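PDB 7DRY: CMP/dCMP-type deaminase domain-containing protein from Aspergillus oryzae RIB40, which is a zinc-dependent deaminase of the CDA fold that probably removes an amino group from a pyrimidine intermediate of riboflavin biosynthesis. Local coordinates for residues K7-C12 against V94-M99; L13-K18 against T50-E55; T24-G29 against E169-G174; V28-V33 against T60-C65; K129-V134 against Q158-L163. All blocks are in the same frame, centred on the assembly; numbering follows the deposited sequence.

Contact 1: residues K7-C12 against V94-M99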
# COMPACT_ATOMS: atom_id res chain seq x y z
N LYS A 7 10.82 8.05 -6.36
CA LYS A 7 10.58 9.17 -5.46
C LYS A 7 9.32 8.95 -4.63
O LYS A 7 9.32 9.21 -3.42
CB LYS A 7 10.51 10.49 -6.23
CG LYS A 7 10.39 11.71 -5.31
CD LYS A 7 10.09 12.99 -6.07
CE LYS A 7 10.04 14.19 -5.14
NZ LYS A 7 10.11 13.80 -3.69
N TYR A 8 8.25 8.48 -5.26
CA TYR A 8 7.04 8.16 -4.49
C TYR A 8 7.33 7.11 -3.43
O TYR A 8 6.83 7.21 -2.30
CB TYR A 8 5.93 7.67 -5.42
CG TYR A 8 5.13 8.79 -6.05
CD1 TYR A 8 4.33 9.63 -5.27
CD2 TYR A 8 5.17 9.01 -7.42
CE1 TYR A 8 3.60 10.64 -5.84
CE2 TYR A 8 4.44 10.04 -8.00
CZ TYR A 8 3.65 10.85 -7.20
OH TYR A 8 2.91 11.87 -7.77
N LEU A 9 8.14 6.10 -3.76
CA LEU A 9 8.42 5.08 -2.76
C LEU A 9 9.25 5.62 -1.61
O LEU A 9 9.06 5.20 -0.47
CB LEU A 9 9.04 3.84 -3.40
CG LEU A 9 8.03 3.02 -4.19
CD1 LEU A 9 8.74 1.86 -4.85
CD2 LEU A 9 6.87 2.50 -3.32
N ARG A 10 10.17 6.55 -1.89
CA ARG A 10 10.91 7.19 -0.81
C ARG A 10 9.97 7.99 0.09
O ARG A 10 10.14 8.01 1.31
CB ARG A 10 12.01 8.10 -1.37
CG ARG A 10 13.17 7.34 -2.01
CD ARG A 10 14.35 8.26 -2.28
NE ARG A 10 14.05 9.26 -3.30
CZ ARG A 10 14.26 9.09 -4.61
NH1 ARG A 10 14.76 7.95 -5.06
NH2 ARG A 10 13.96 10.06 -5.46
N GLU A 11 8.98 8.65 -0.51
CA GLU A 11 7.99 9.37 0.27
C GLU A 11 7.15 8.40 1.10
O GLU A 11 6.80 8.69 2.25
CB GLU A 11 7.11 10.22 -0.66
CG GLU A 11 7.87 11.39 -1.29
CD GLU A 11 7.12 12.07 -2.42
OE1 GLU A 11 6.03 11.60 -2.80
OE2 GLU A 11 7.63 13.09 -2.93
N CYS A 12 6.84 7.23 0.53
CA CYS A 12 6.14 6.21 1.28
C CYS A 12 6.99 5.74 2.46
O CYS A 12 6.47 5.47 3.55
CB CYS A 12 5.88 5.02 0.36
SG CYS A 12 4.48 5.25 -0.78
N VAL A 94 -3.68 5.19 -8.62
CA VAL A 94 -2.52 4.33 -8.44
C VAL A 94 -2.11 4.44 -6.99
O VAL A 94 -2.06 5.54 -6.43
CB VAL A 94 -1.38 4.81 -9.36
CG1 VAL A 94 -0.10 4.08 -9.04
CG2 VAL A 94 -1.77 4.65 -10.83
N MET A 95 -1.82 3.31 -6.36
CA MET A 95 -1.31 3.30 -4.99
C MET A 95 0.14 2.86 -4.96
O MET A 95 0.49 1.81 -5.51
CB MET A 95 -2.16 2.41 -4.08
CG MET A 95 -1.73 2.53 -2.62
SD MET A 95 -2.65 1.48 -1.48
CE MET A 95 -4.12 2.49 -1.25
N TYR A 96 0.98 3.68 -4.34
CA TYR A 96 2.35 3.31 -4.01
C TYR A 96 2.37 2.82 -2.56
O TYR A 96 1.69 3.38 -1.69
CB TYR A 96 3.27 4.52 -4.13
CG TYR A 96 3.49 4.97 -5.55
CD1 TYR A 96 2.63 5.91 -6.15
CD2 TYR A 96 4.55 4.49 -6.30
CE1 TYR A 96 2.83 6.32 -7.46
CE2 TYR A 96 4.75 4.90 -7.62
CZ TYR A 96 3.90 5.82 -8.19
OH TYR A 96 4.10 6.23 -9.47
N VAL A 97 3.13 1.76 -2.31
CA VAL A 97 3.24 1.22 -0.96
C VAL A 97 4.60 0.54 -0.86
O VAL A 97 5.07 -0.04 -1.83
CB VAL A 97 2.05 0.27 -0.68
CG1 VAL A 97 1.96 -0.83 -1.71
CG2 VAL A 97 2.11 -0.30 0.72
N THR A 98 5.26 0.66 0.30
CA THR A 98 6.64 0.18 0.35
C THR A 98 6.70 -1.33 0.15
O THR A 98 7.58 -1.82 -0.56
CB THR A 98 7.38 0.61 1.61
OG1 THR A 98 6.70 0.14 2.78
CG2 THR A 98 7.53 2.13 1.67
N MET A 99 5.77 -2.08 0.74
CA MET A 99 5.76 -3.53 0.63
C MET A 99 4.52 -4.01 -0.12
O MET A 99 3.51 -3.32 -0.19
CB MET A 99 5.81 -4.17 2.03
CG MET A 99 7.04 -3.76 2.85
SD MET A 99 7.22 -4.66 4.39
CE MET A 99 7.75 -6.28 3.80
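Tyr8 and Tyr96 form an offset stack, their planes tilted by 18° and their centroids 4.5 Å apart. The overlap is slid along so that Tyr8 CB, not its ring, sits over the centre of the Tyr96 face, a CH-pi contact of 3.5 Å to the centroid. With CG anti to its carbonyl carbon (chi1 -69°), Tyr96 lays its ring under Tyr8, and its CE1 covers one face of the Tyr8 ring near the rim. Leu9 CD2 comes up at the edge of the Tyr96 ring and also touches Val97 O at 3.5 Å. Tyr131 stacks on the opposite face of Tyr96. Tyrosines suit this buried place because their hydroxyls find partners: Tyr8 OH bonds to Asp45, and Tyr96 OH to His5 and Arg35.

One turn further on, Cys12 is small enough to lie close to the strand. Its SG is 3.6 Å from Tyr96 CB, and its CB meets Thr98 CG2 at 3.6 Å. No hydrogen bond joins the two segments.

Helix 5-16 thus packs on one face of the sheet; the axes of 7-12 and 94-97 come within 7.8 Å and cross at -58°. Strand 91-97 runs between strands 29-36 and 127-132, and Tyr8 and Cys12 also touch 29-36.

Contact 2: residues L13-K18 against T50-E55. With SO4 (sulfate ion), chain D.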
# COMPACT_ATOMS: atom_id res chain seq x y z
N LEU A 13 8.30 5.63 2.25
CA LEU A 13 9.17 5.20 3.35
C LEU A 13 9.20 6.24 4.47
O LEU A 13 9.21 5.88 5.65
CB LEU A 13 10.57 4.90 2.82
CG LEU A 13 11.50 4.10 3.74
CD1 LEU A 13 10.86 2.76 4.12
CD2 LEU A 13 12.83 3.90 3.05
N SER A 14 9.18 7.53 4.12
CA SER A 14 9.11 8.56 5.15
C SER A 14 7.83 8.43 5.97
O SER A 14 7.84 8.62 7.19
CB SER A 14 9.18 9.92 4.49
OG SER A 14 10.50 10.15 4.03
N LEU A 15 6.71 8.12 5.30
CA LEU A 15 5.46 7.86 6.02
C LEU A 15 5.59 6.65 6.93
O LEU A 15 5.13 6.68 8.07
CB LEU A 15 4.32 7.63 5.02
CG LEU A 15 3.81 8.90 4.35
CD1 LEU A 15 2.93 8.54 3.18
CD2 LEU A 15 3.05 9.76 5.35
N ALA A 16 6.21 5.58 6.43
CA ALA A 16 6.39 4.37 7.23
C ALA A 16 7.13 4.67 8.53
O ALA A 16 6.89 4.01 9.55
CB ALA A 16 7.16 3.34 6.42
N GLU A 17 8.05 5.63 8.50
CA GLU A 17 8.84 5.96 9.68
C GLU A 17 8.02 6.63 10.76
O GLU A 17 8.48 6.71 11.91
CB GLU A 17 10.04 6.81 9.26
CG GLU A 17 10.97 6.02 8.36
CD GLU A 17 12.00 6.86 7.66
OE1 GLU A 17 12.00 8.08 7.86
OE2 GLU A 17 12.82 6.27 6.92
N LYS A 18 6.81 7.09 10.44
CA LYS A 18 5.90 7.61 11.45
C LYS A 18 5.26 6.49 12.26
O LYS A 18 4.73 6.77 13.34
CB LYS A 18 4.82 8.47 10.78
CG LYS A 18 5.37 9.68 10.00
CD LYS A 18 4.23 10.58 9.54
CE LYS A 18 4.73 11.67 8.58
NZ LYS A 18 3.66 12.66 8.23
N THR A 50 -2.98 9.48 1.89
CA THR A 50 -1.77 8.84 2.40
C THR A 50 -2.12 8.05 3.65
O THR A 50 -3.15 8.30 4.28
CB THR A 50 -0.66 9.85 2.77
OG1 THR A 50 -1.02 10.56 3.97
CG2 THR A 50 -0.42 10.86 1.65
N GLY A 51 -1.25 7.10 4.01
CA GLY A 51 -1.42 6.40 5.28
C GLY A 51 -0.19 5.61 5.63
O GLY A 51 0.71 5.40 4.80
N TYR A 52 -0.13 5.17 6.89
CA TYR A 52 0.98 4.35 7.34
C TYR A 52 0.51 3.38 8.42
O TYR A 52 -0.54 3.57 9.04
CB TYR A 52 2.16 5.20 7.82
CG TYR A 52 1.83 6.17 8.93
CD1 TYR A 52 1.41 7.46 8.66
CD2 TYR A 52 1.97 5.79 10.26
CE1 TYR A 52 1.12 8.34 9.69
CE2 TYR A 52 1.68 6.66 11.29
CZ TYR A 52 1.25 7.94 10.99
OH TYR A 52 0.97 8.82 12.02
N THR A 53 1.31 2.34 8.64
CA THR A 53 0.94 1.30 9.59
C THR A 53 0.66 1.89 10.97
O THR A 53 1.47 2.66 11.50
CB THR A 53 2.10 0.32 9.71
OG1 THR A 53 2.36 -0.28 8.43
CG2 THR A 53 1.80 -0.77 10.74
N MET A 54 -0.48 1.54 11.55
CA MET A 54 -0.83 1.91 12.92
C MET A 54 -1.02 3.41 13.10
O MET A 54 -1.00 3.90 14.23
CB MET A 54 0.11 1.30 13.96
CG MET A 54 -0.12 -0.21 14.09
SD MET A 54 1.06 -1.02 15.16
CE MET A 54 0.38 -2.68 15.22
N GLU A 55 -1.21 4.13 12.00
CA GLU A 55 -1.65 5.51 12.09
C GLU A 55 -2.99 5.59 12.79
O GLU A 55 -3.20 6.45 13.65
CB GLU A 55 -1.76 6.07 10.67
CG GLU A 55 -2.18 7.54 10.56
CD GLU A 55 -2.27 7.99 9.12
OE1 GLU A 55 -2.31 7.12 8.23
OE2 GLU A 55 -2.28 9.22 8.88
S SO4 D . 2.59 14.35 11.37
O1 SO4 D . 1.26 14.85 11.03
O2 SO4 D . 3.15 15.16 12.45
O3 SO4 D . 3.46 14.42 10.20
O4 SO4 D . 2.49 12.96 11.81
O HOH W 1 2.93 8.60 14.00
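Lys18 and Tyr52 meet in an unexpected way: it is the first side-chain carbon of the lysine, CB, not its ammonium group, that rests on the ring. Lys18 CB lies over the centre of one face, 3.6 Å from the centroid of the Tyr52 ring, and Glu55 CB covers the centre of the opposite face, so the aromatic plane is clamped between two aliphatic carbons. The lysine chain then runs on extended, crossing the tyrosine at about a right angle, until its NZ donates to O3 of a sulfate ion at 2.6 Å, probably from the crystallisation liquor. Lysine suits the place by offering aliphatic carbons to the ring while its charged end reaches the anion.

Tyr52 CG sits between the backbone N and the carbonyl carbon (chi1 57°), which stands the ring up beside the end of the helix. There Tyr52 CB packs 3.3 Å from Leu15 O, an oxygen already accepting from Lys18 N.

The contact joins the C-terminal part of helix 5-16 to strand 46-52, at one margin of the sheet of this CDA fold, and to the type II beta turn from Tyr52 to Glu55. Glu55 N donates to Tyr52 O to close the turn. Glu55 OE1 receives Tyr52 N at 3.2 Å from above the carboxylate plane, and Asn69 is a second donor to it.

Further back along the strand, Leu15 CD1 packs 3.8 Å from Thr50 CB. Tyrosine adds a hydroxyl to its broad face: a water donates to Lys18 O at 2.7 Å and lies 2.8 Å from Tyr52 OH.

Contact 3: residues T24-G29 against E169-G174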
# COMPACT_ATOMS: atom_id res chain seq x y z
N THR A 24 5.84 -6.88 16.51
CA THR A 24 5.09 -7.72 15.59
C THR A 24 4.45 -6.95 14.44
O THR A 24 3.62 -7.52 13.73
CB THR A 24 4.01 -8.50 16.33
OG1 THR A 24 3.00 -7.59 16.76
CG2 THR A 24 4.60 -9.21 17.54
N ASN A 25 4.77 -5.68 14.26
CA ASN A 25 4.20 -4.94 13.15
C ASN A 25 5.21 -4.80 12.01
O ASN A 25 6.39 -5.12 12.13
CB ASN A 25 3.62 -3.59 13.60
CG ASN A 25 4.68 -2.56 13.94
OD1 ASN A 25 5.87 -2.87 14.08
ND2 ASN A 25 4.25 -1.30 14.10
N PHE A 26 4.70 -4.36 10.87
CA PHE A 26 5.51 -4.09 9.69
C PHE A 26 5.23 -2.65 9.30
O PHE A 26 4.12 -2.32 8.88
CB PHE A 26 5.17 -5.06 8.56
CG PHE A 26 5.74 -6.44 8.77
CD1 PHE A 26 5.15 -7.32 9.65
CD2 PHE A 26 6.88 -6.83 8.09
CE1 PHE A 26 5.69 -8.59 9.85
CE2 PHE A 26 7.43 -8.09 8.28
CZ PHE A 26 6.83 -8.98 9.16
N ARG A 27 6.24 -1.80 9.47
CA ARG A 27 6.09 -0.36 9.30
C ARG A 27 6.16 -0.02 7.82
O ARG A 27 7.22 -0.12 7.20
CB ARG A 27 7.18 0.36 10.08
CG ARG A 27 7.08 0.09 11.56
CD ARG A 27 8.35 0.46 12.26
NE ARG A 27 8.48 1.90 12.48
CZ ARG A 27 9.55 2.62 12.16
NH1 ARG A 27 10.60 2.04 11.56
NH2 ARG A 27 9.59 3.90 12.46
N VAL A 28 5.01 0.38 7.26
CA VAL A 28 4.81 0.55 5.83
C VAL A 28 4.12 1.89 5.62
O VAL A 28 3.41 2.39 6.50
CB VAL A 28 3.98 -0.64 5.28
CG1 VAL A 28 3.60 -0.46 3.82
CG2 VAL A 28 4.74 -1.94 5.45
N GLY A 29 4.36 2.49 4.46
CA GLY A 29 3.69 3.72 4.07
C GLY A 29 3.06 3.57 2.70
O GLY A 29 3.55 2.81 1.86
N GLU A 169 14.48 -2.60 6.41
CA GLU A 169 15.04 -2.12 7.68
C GLU A 169 14.02 -1.28 8.44
O GLU A 169 13.89 -1.41 9.66
CB GLU A 169 16.31 -1.29 7.45
CG GLU A 169 17.48 -2.04 6.79
CD GLU A 169 18.26 -2.92 7.74
OE1 GLU A 169 17.86 -3.07 8.91
OE2 GLU A 169 19.29 -3.46 7.29
N VAL A 170 13.31 -0.40 7.74
CA VAL A 170 12.27 0.39 8.38
C VAL A 170 11.13 -0.51 8.82
O VAL A 170 10.64 -0.42 9.96
CB VAL A 170 11.81 1.50 7.43
CG1 VAL A 170 10.52 2.16 7.95
CG2 VAL A 170 12.92 2.54 7.22
N ALA A 171 10.70 -1.41 7.94
CA ALA A 171 9.51 -2.21 8.21
C ALA A 171 9.64 -3.01 9.50
O ALA A 171 8.69 -3.08 10.29
CB ALA A 171 9.25 -3.16 7.04
N VAL A 172 10.79 -3.64 9.73
CA VAL A 172 10.94 -4.56 10.86
C VAL A 172 11.74 -3.94 12.02
O VAL A 172 12.29 -4.67 12.85
CB VAL A 172 11.51 -5.93 10.44
CG1 VAL A 172 10.62 -6.56 9.36
CG2 VAL A 172 12.95 -5.80 9.97
N ALA A 173 11.79 -2.61 12.10
CA ALA A 173 12.60 -1.92 13.09
C ALA A 173 12.29 -2.35 14.52
O ALA A 173 13.18 -2.34 15.38
CB ALA A 173 12.34 -0.41 12.98
N GLY A 174 11.04 -2.71 14.80
CA GLY A 174 10.68 -3.10 16.14
C GLY A 174 10.91 -4.55 16.50
O GLY A 174 10.65 -4.95 17.64
O HOH W 2 8.67 -3.00 13.21
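Arg27 is held tightly against the end of helix 164-171, by its backbone and its side chain together. Arg27 N donates to Ala171 O at 2.9 Å along a nearly straight line (171°), meeting a lone pair in the carbonyl plane. The backbones come close enough for Ala171 CA to make a CA-H...O contact of 3.3 Å with Arg27 O, and the small methyl of Ala171, its CB, lies 3.7 Å from the same Arg27 O.

The arginine chain bends at chi3 (79°), which turns NH1 back to Val170 O at 2.9 Å. Ala173 N reaches the same oxygen from the other face of its plane, so two donors grip it. Ala173 CB presses 3.3 Å from Arg27 NH1, while NE of the guanidinium is taken up by Ser19.

These carbonyls belong to the last turn of the helix; Val172 is the first residue to leave helical angles. Arginine suits a helix C-terminus, where its charge would probably be favoured by the helix dipole. The loop 24-28, which leads into strand 29-36, is thereby fastened to the C-terminal part of the fold.

Elsewhere the links are apolar or water-mediated. The partly exposed Phe26 lies alongside Val172, touching through Phe26 CE2 and Val172 CG1 at 3.7 Å, and Phe140 and His175 pack edge-to-face with its ring. A water bridges the segments, accepting from Gly174 N at 2.9 Å and lying near Asn25 OD1 and Ala171 O; Asn25 ND2 bonds to Pro20 O, and OD1 to Arg22 N.

Contact 4: residues V28-V33 against T60-C65. With ZN (zinc ion), chain B; SO4 (sulfate ion), chain C.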
# COMPACT_ATOMS: atom_id res chain seq x y z
N VAL A 28 5.01 0.38 7.26
CA VAL A 28 4.81 0.55 5.83
C VAL A 28 4.12 1.89 5.62
O VAL A 28 3.41 2.39 6.50
CB VAL A 28 3.98 -0.64 5.28
CG1 VAL A 28 3.60 -0.46 3.82
CG2 VAL A 28 4.74 -1.94 5.45
N GLY A 29 4.36 2.49 4.46
CA GLY A 29 3.69 3.72 4.07
C GLY A 29 3.06 3.57 2.70
O GLY A 29 3.55 2.81 1.86
N ALA A 30 1.97 4.29 2.49
CA ALA A 30 1.21 4.20 1.25
C ALA A 30 0.73 5.58 0.82
O ALA A 30 0.34 6.40 1.66
CB ALA A 30 -0.03 3.30 1.43
N ILE A 31 0.75 5.82 -0.49
CA ILE A 31 0.30 7.08 -1.08
C ILE A 31 -0.59 6.74 -2.27
O ILE A 31 -0.18 5.98 -3.15
CB ILE A 31 1.48 7.96 -1.53
CG1 ILE A 31 2.31 8.40 -0.32
CG2 ILE A 31 0.96 9.20 -2.28
CD1 ILE A 31 3.63 9.08 -0.68
N LEU A 32 -1.79 7.29 -2.28
CA LEU A 32 -2.75 7.08 -3.36
C LEU A 32 -2.74 8.32 -4.25
O LEU A 32 -2.88 9.44 -3.76
CB LEU A 32 -4.14 6.84 -2.78
CG LEU A 32 -5.25 6.55 -3.79
CD1 LEU A 32 -4.94 5.26 -4.56
CD2 LEU A 32 -6.57 6.45 -3.06
N VAL A 33 -2.56 8.11 -5.56
CA VAL A 33 -2.34 9.18 -6.53
C VAL A 33 -3.38 9.08 -7.64
O VAL A 33 -3.73 7.98 -8.07
CB VAL A 33 -0.92 9.05 -7.13
CG1 VAL A 33 -0.65 10.11 -8.19
CG2 VAL A 33 0.14 9.11 -6.02
N THR A 60 -3.65 -1.79 12.33
CA THR A 60 -4.00 -1.28 11.01
C THR A 60 -2.79 -1.24 10.09
O THR A 60 -1.68 -0.88 10.51
CB THR A 60 -4.63 0.12 11.11
OG1 THR A 60 -3.72 1.02 11.77
CG2 THR A 60 -5.95 0.07 11.86
N HIS A 61 -3.00 -1.61 8.83
CA HIS A 61 -1.95 -1.57 7.82
C HIS A 61 -1.95 -0.23 7.09
O HIS A 61 -2.88 0.57 7.20
CB HIS A 61 -2.16 -2.71 6.83
CG HIS A 61 -1.77 -4.05 7.36
ND1 HIS A 61 -1.62 -5.15 6.55
CD2 HIS A 61 -1.52 -4.47 8.63
CE1 HIS A 61 -1.27 -6.19 7.29
NE2 HIS A 61 -1.21 -5.80 8.56
N ALA A 62 -0.88 0.02 6.33
CA ALA A 62 -0.73 1.31 5.66
C ALA A 62 -1.83 1.55 4.63
O ALA A 62 -2.41 2.65 4.58
CB ALA A 62 0.63 1.37 4.96
N GLU A 63 -2.09 0.56 3.77
CA GLU A 63 -3.10 0.74 2.73
C GLU A 63 -4.48 0.90 3.36
O GLU A 63 -5.30 1.69 2.87
CB GLU A 63 -3.10 -0.46 1.79
CG GLU A 63 -1.73 -0.81 1.19
CD GLU A 63 -0.97 -1.86 2.00
OE1 GLU A 63 -0.59 -1.61 3.16
OE2 GLU A 63 -0.74 -2.96 1.47
N GLN A 64 -4.73 0.14 4.43
CA GLN A 64 -5.95 0.27 5.21
C GLN A 64 -6.10 1.69 5.73
O GLN A 64 -7.16 2.32 5.57
CB GLN A 64 -5.88 -0.73 6.37
CG GLN A 64 -7.03 -0.71 7.35
CD GLN A 64 -6.86 -1.77 8.43
OE1 GLN A 64 -5.79 -2.37 8.57
NE2 GLN A 64 -7.92 -2.02 9.18
N CYS A 65 -5.06 2.23 6.35
CA CYS A 65 -5.14 3.59 6.89
C CYS A 65 -5.29 4.61 5.78
O CYS A 65 -6.01 5.60 5.94
CB CYS A 65 -3.88 3.87 7.70
SG CYS A 65 -3.93 3.01 9.31
ZN ZN B . -1.88 -5.42 4.54
S SO4 C . -1.44 -9.04 10.97
O1 SO4 C . -0.92 -7.80 10.38
O2 SO4 C . -1.06 -9.05 12.38
O3 SO4 C . -2.89 -9.05 10.87
O4 SO4 C . -0.84 -10.12 10.22
O HOH W 3 0.57 -5.30 3.93
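The His-Ala-Glu motif of the deaminase zinc site, His61 to Glu63, opens helix 62-73, and its middle residue, Ala62, seats that helix on Val28 and Ala30. Ala62 CB is 3.3 Å from Val28 O and 3.7 Å from Val28 CG1, and Ala30 CB lies 4.1 Å from it, further along the strand. The methyls of Ala30 and Ala62 let the helix start lie close to the strand, with no hydrogen bond between the two segments.

His61 and Glu63 face the metal site, but in this model only the histidine of the two binds the ion. His61 ND1 binds zinc at 2.0 Å, Cys102 and Cys112 are the other protein ligands, and a water lies 2.5 Å from the metal. The far nitrogen, His61 NE2, donates in the ring plane to O1 of a sulfate at 2.7 Å, an ion probably from the crystallisation liquor. The bonds at ND1 and NE2 together hold the ring's rotation.

Glu63 bends at chi2 (93°), which carries its carboxylate back to the metal side, where OE2 is 4.1 Å from zinc. It is also counted among the zinc-binding residues of this protein, although not bound to the ion here.

His61 N donates to Gln64 OE1 at 2.9 Å, three residues on. A histidine at the N-cap position and a glutamate in the first turn, with two cysteines from a later part of the chain, are the zinc-site signature of the cytidine deaminase fold.

Contact 5: residues K129-V134 against Q158-L163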
# COMPACT_ATOMS: atom_id res chain seq x y z
N LYS A 129 -3.76 0.37 -10.29
CA LYS A 129 -2.40 -0.13 -10.31
C LYS A 129 -1.76 0.09 -8.94
O LYS A 129 -2.03 1.10 -8.28
CB LYS A 129 -1.57 0.56 -11.40
CG LYS A 129 -0.17 -0.01 -11.57
CD LYS A 129 0.49 0.45 -12.87
CE LYS A 129 1.75 -0.35 -13.11
NZ LYS A 129 2.33 -0.07 -14.45
N ILE A 130 -0.93 -0.88 -8.53
CA ILE A 130 -0.13 -0.82 -7.31
C ILE A 130 1.34 -0.86 -7.70
O ILE A 130 1.76 -1.71 -8.49
CB ILE A 130 -0.43 -2.00 -6.37
CG1 ILE A 130 -1.94 -2.23 -6.22
CG2 ILE A 130 0.24 -1.80 -5.02
CD1 ILE A 130 -2.67 -1.10 -5.53
N TYR A 131 2.13 0.05 -7.14
CA TYR A 131 3.59 -0.00 -7.22
C TYR A 131 4.12 -0.27 -5.82
O TYR A 131 3.67 0.35 -4.86
CB TYR A 131 4.16 1.34 -7.66
CG TYR A 131 3.91 1.70 -9.11
CD1 TYR A 131 2.79 2.42 -9.47
CD2 TYR A 131 4.81 1.34 -10.10
CE1 TYR A 131 2.55 2.76 -10.80
CE2 TYR A 131 4.59 1.70 -11.44
CZ TYR A 131 3.45 2.40 -11.77
OH TYR A 131 3.20 2.75 -13.08
N PHE A 132 5.09 -1.19 -5.70
CA PHE A 132 5.70 -1.46 -4.40
C PHE A 132 7.19 -1.75 -4.58
O PHE A 132 7.66 -2.00 -5.69
CB PHE A 132 4.96 -2.56 -3.63
CG PHE A 132 4.76 -3.82 -4.40
CD1 PHE A 132 5.73 -4.81 -4.37
CD2 PHE A 132 3.61 -4.04 -5.15
CE1 PHE A 132 5.56 -5.99 -5.07
CE2 PHE A 132 3.44 -5.22 -5.85
CZ PHE A 132 4.42 -6.20 -5.81
N GLY A 133 7.92 -1.74 -3.46
CA GLY A 133 9.37 -1.81 -3.50
C GLY A 133 10.00 -3.13 -3.11
O GLY A 133 11.18 -3.37 -3.39
N VAL A 134 9.23 -4.01 -2.47
CA VAL A 134 9.69 -5.33 -2.06
C VAL A 134 8.55 -6.32 -2.27
O VAL A 134 7.42 -6.07 -1.83
CB VAL A 134 10.15 -5.36 -0.58
CG1 VAL A 134 10.49 -6.79 -0.16
CG2 VAL A 134 11.33 -4.45 -0.35
N GLN A 158 3.40 -3.50 -10.14
CA GLN A 158 4.76 -3.37 -10.64
C GLN A 158 5.70 -3.23 -9.45
O GLN A 158 5.45 -2.42 -8.55
CB GLN A 158 4.87 -2.12 -11.51
CG GLN A 158 6.23 -1.90 -12.13
CD GLN A 158 6.17 -0.91 -13.27
OE1 GLN A 158 5.21 -0.89 -14.05
NE2 GLN A 158 7.19 -0.06 -13.36
N VAL A 159 6.76 -4.03 -9.45
CA VAL A 159 7.82 -3.88 -8.46
C VAL A 159 8.80 -2.82 -8.94
O VAL A 159 9.22 -2.83 -10.10
CB VAL A 159 8.53 -5.21 -8.21
CG1 VAL A 159 9.51 -5.07 -7.06
CG2 VAL A 159 7.53 -6.31 -7.92
N VAL A 160 9.16 -1.90 -8.05
CA VAL A 160 10.13 -0.86 -8.32
C VAL A 160 11.37 -1.19 -7.51
O VAL A 160 11.35 -1.15 -6.28
CB VAL A 160 9.59 0.52 -7.93
CG1 VAL A 160 10.62 1.61 -8.24
CG2 VAL A 160 8.26 0.80 -8.64
N ASN A 161 12.46 -1.54 -8.21
CA ASN A 161 13.66 -2.02 -7.55
C ASN A 161 14.51 -0.85 -7.06
O ASN A 161 14.34 0.30 -7.48
CB ASN A 161 14.50 -2.85 -8.53
CG ASN A 161 13.76 -4.08 -9.03
OD1 ASN A 161 13.07 -4.76 -8.27
ND2 ASN A 161 13.90 -4.38 -10.32
N GLY A 162 15.42 -1.16 -6.14
CA GLY A 162 16.45 -0.23 -5.71
C GLY A 162 16.34 0.26 -4.28
O GLY A 162 17.29 0.88 -3.78
N LEU A 163 15.22 0.01 -3.59
CA LEU A 163 15.03 0.46 -2.22
C LEU A 163 14.77 -0.69 -1.25
O LEU A 163 14.31 -0.45 -0.13
CB LEU A 163 13.89 1.49 -2.13
CG LEU A 163 14.11 2.78 -2.91
CD1 LEU A 163 12.77 3.46 -3.22
CD2 LEU A 163 15.03 3.71 -2.13
O HOH W 4 12.72 -1.25 -4.07
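Three backbone hydrogen bonds pair Tyr131 with Gln158 and Phe132 with Val159 as parallel strands. Gln158 N donates to Ile130 O at 2.9 Å. Phe132 N donates in turn to Gln158 O at 3.1 Å, and Gln158 is thus held through both its backbone N and its carbonyl O. The third bond runs from Val160 N to Phe132 O at 2.8 Å.

Where the strands part, a water takes over. It donates to Gly133 O at 2.7 Å and Val160 O at 2.6 Å, and accepts from Leu163 N at 2.8 Å, the N-cap residue of helix 164-171. Polar backbone atoms that the strands no longer pair are thus satisfied by a single molecule.

Among the side chains, Lys129 NZ donates to Gln158 OE1 at 3.0 Å, tilted 33° from the carbonyl plane. The lysine chain is extended and leads directly to the amide, which suits a partly exposed margin of the sheet. On this side Gln158 runs alongside the Tyr131 ring, their planes 66° apart, with NE2 at the ring edge. On the other face, that of Phe132 and Val159, contact is apolar: Phe132 CE1 meets Val159 CG2 at 3.5 Å.

Strand 127-132, helix 145-152 and strand 156-159 form a beta-alpha-beta unit. Its helix covers Ile130 and Phe132, while helix 5-16 lies on the opposite face against Val160, and strand 91-97 flanks 127-132 on its other side.

How the contacts relate
Contacts 1 and 4 are buried and cover opposite faces of the sheet: helix 5-16 packs there through rings and a thiol, helix 62-73 through methyl groups beside zinc. Contacts 2, 3 and 5 are partly exposed, and all three enlist water. Contact 2 continues helix 5-16 from contact 1, and Thr98 touches Leu13 between them. Contacts 3 and 4 share Val28 and Gly29. Only contact 5 pairs strands within itself, but backbone bonds link contact 1 to both 4 and 5, as strand 91-97 lies between theirs. Contacts 2 and 5, at the two margins, are about 17 Å apart between centres. Contact 3 relies on helix-end carbonyls.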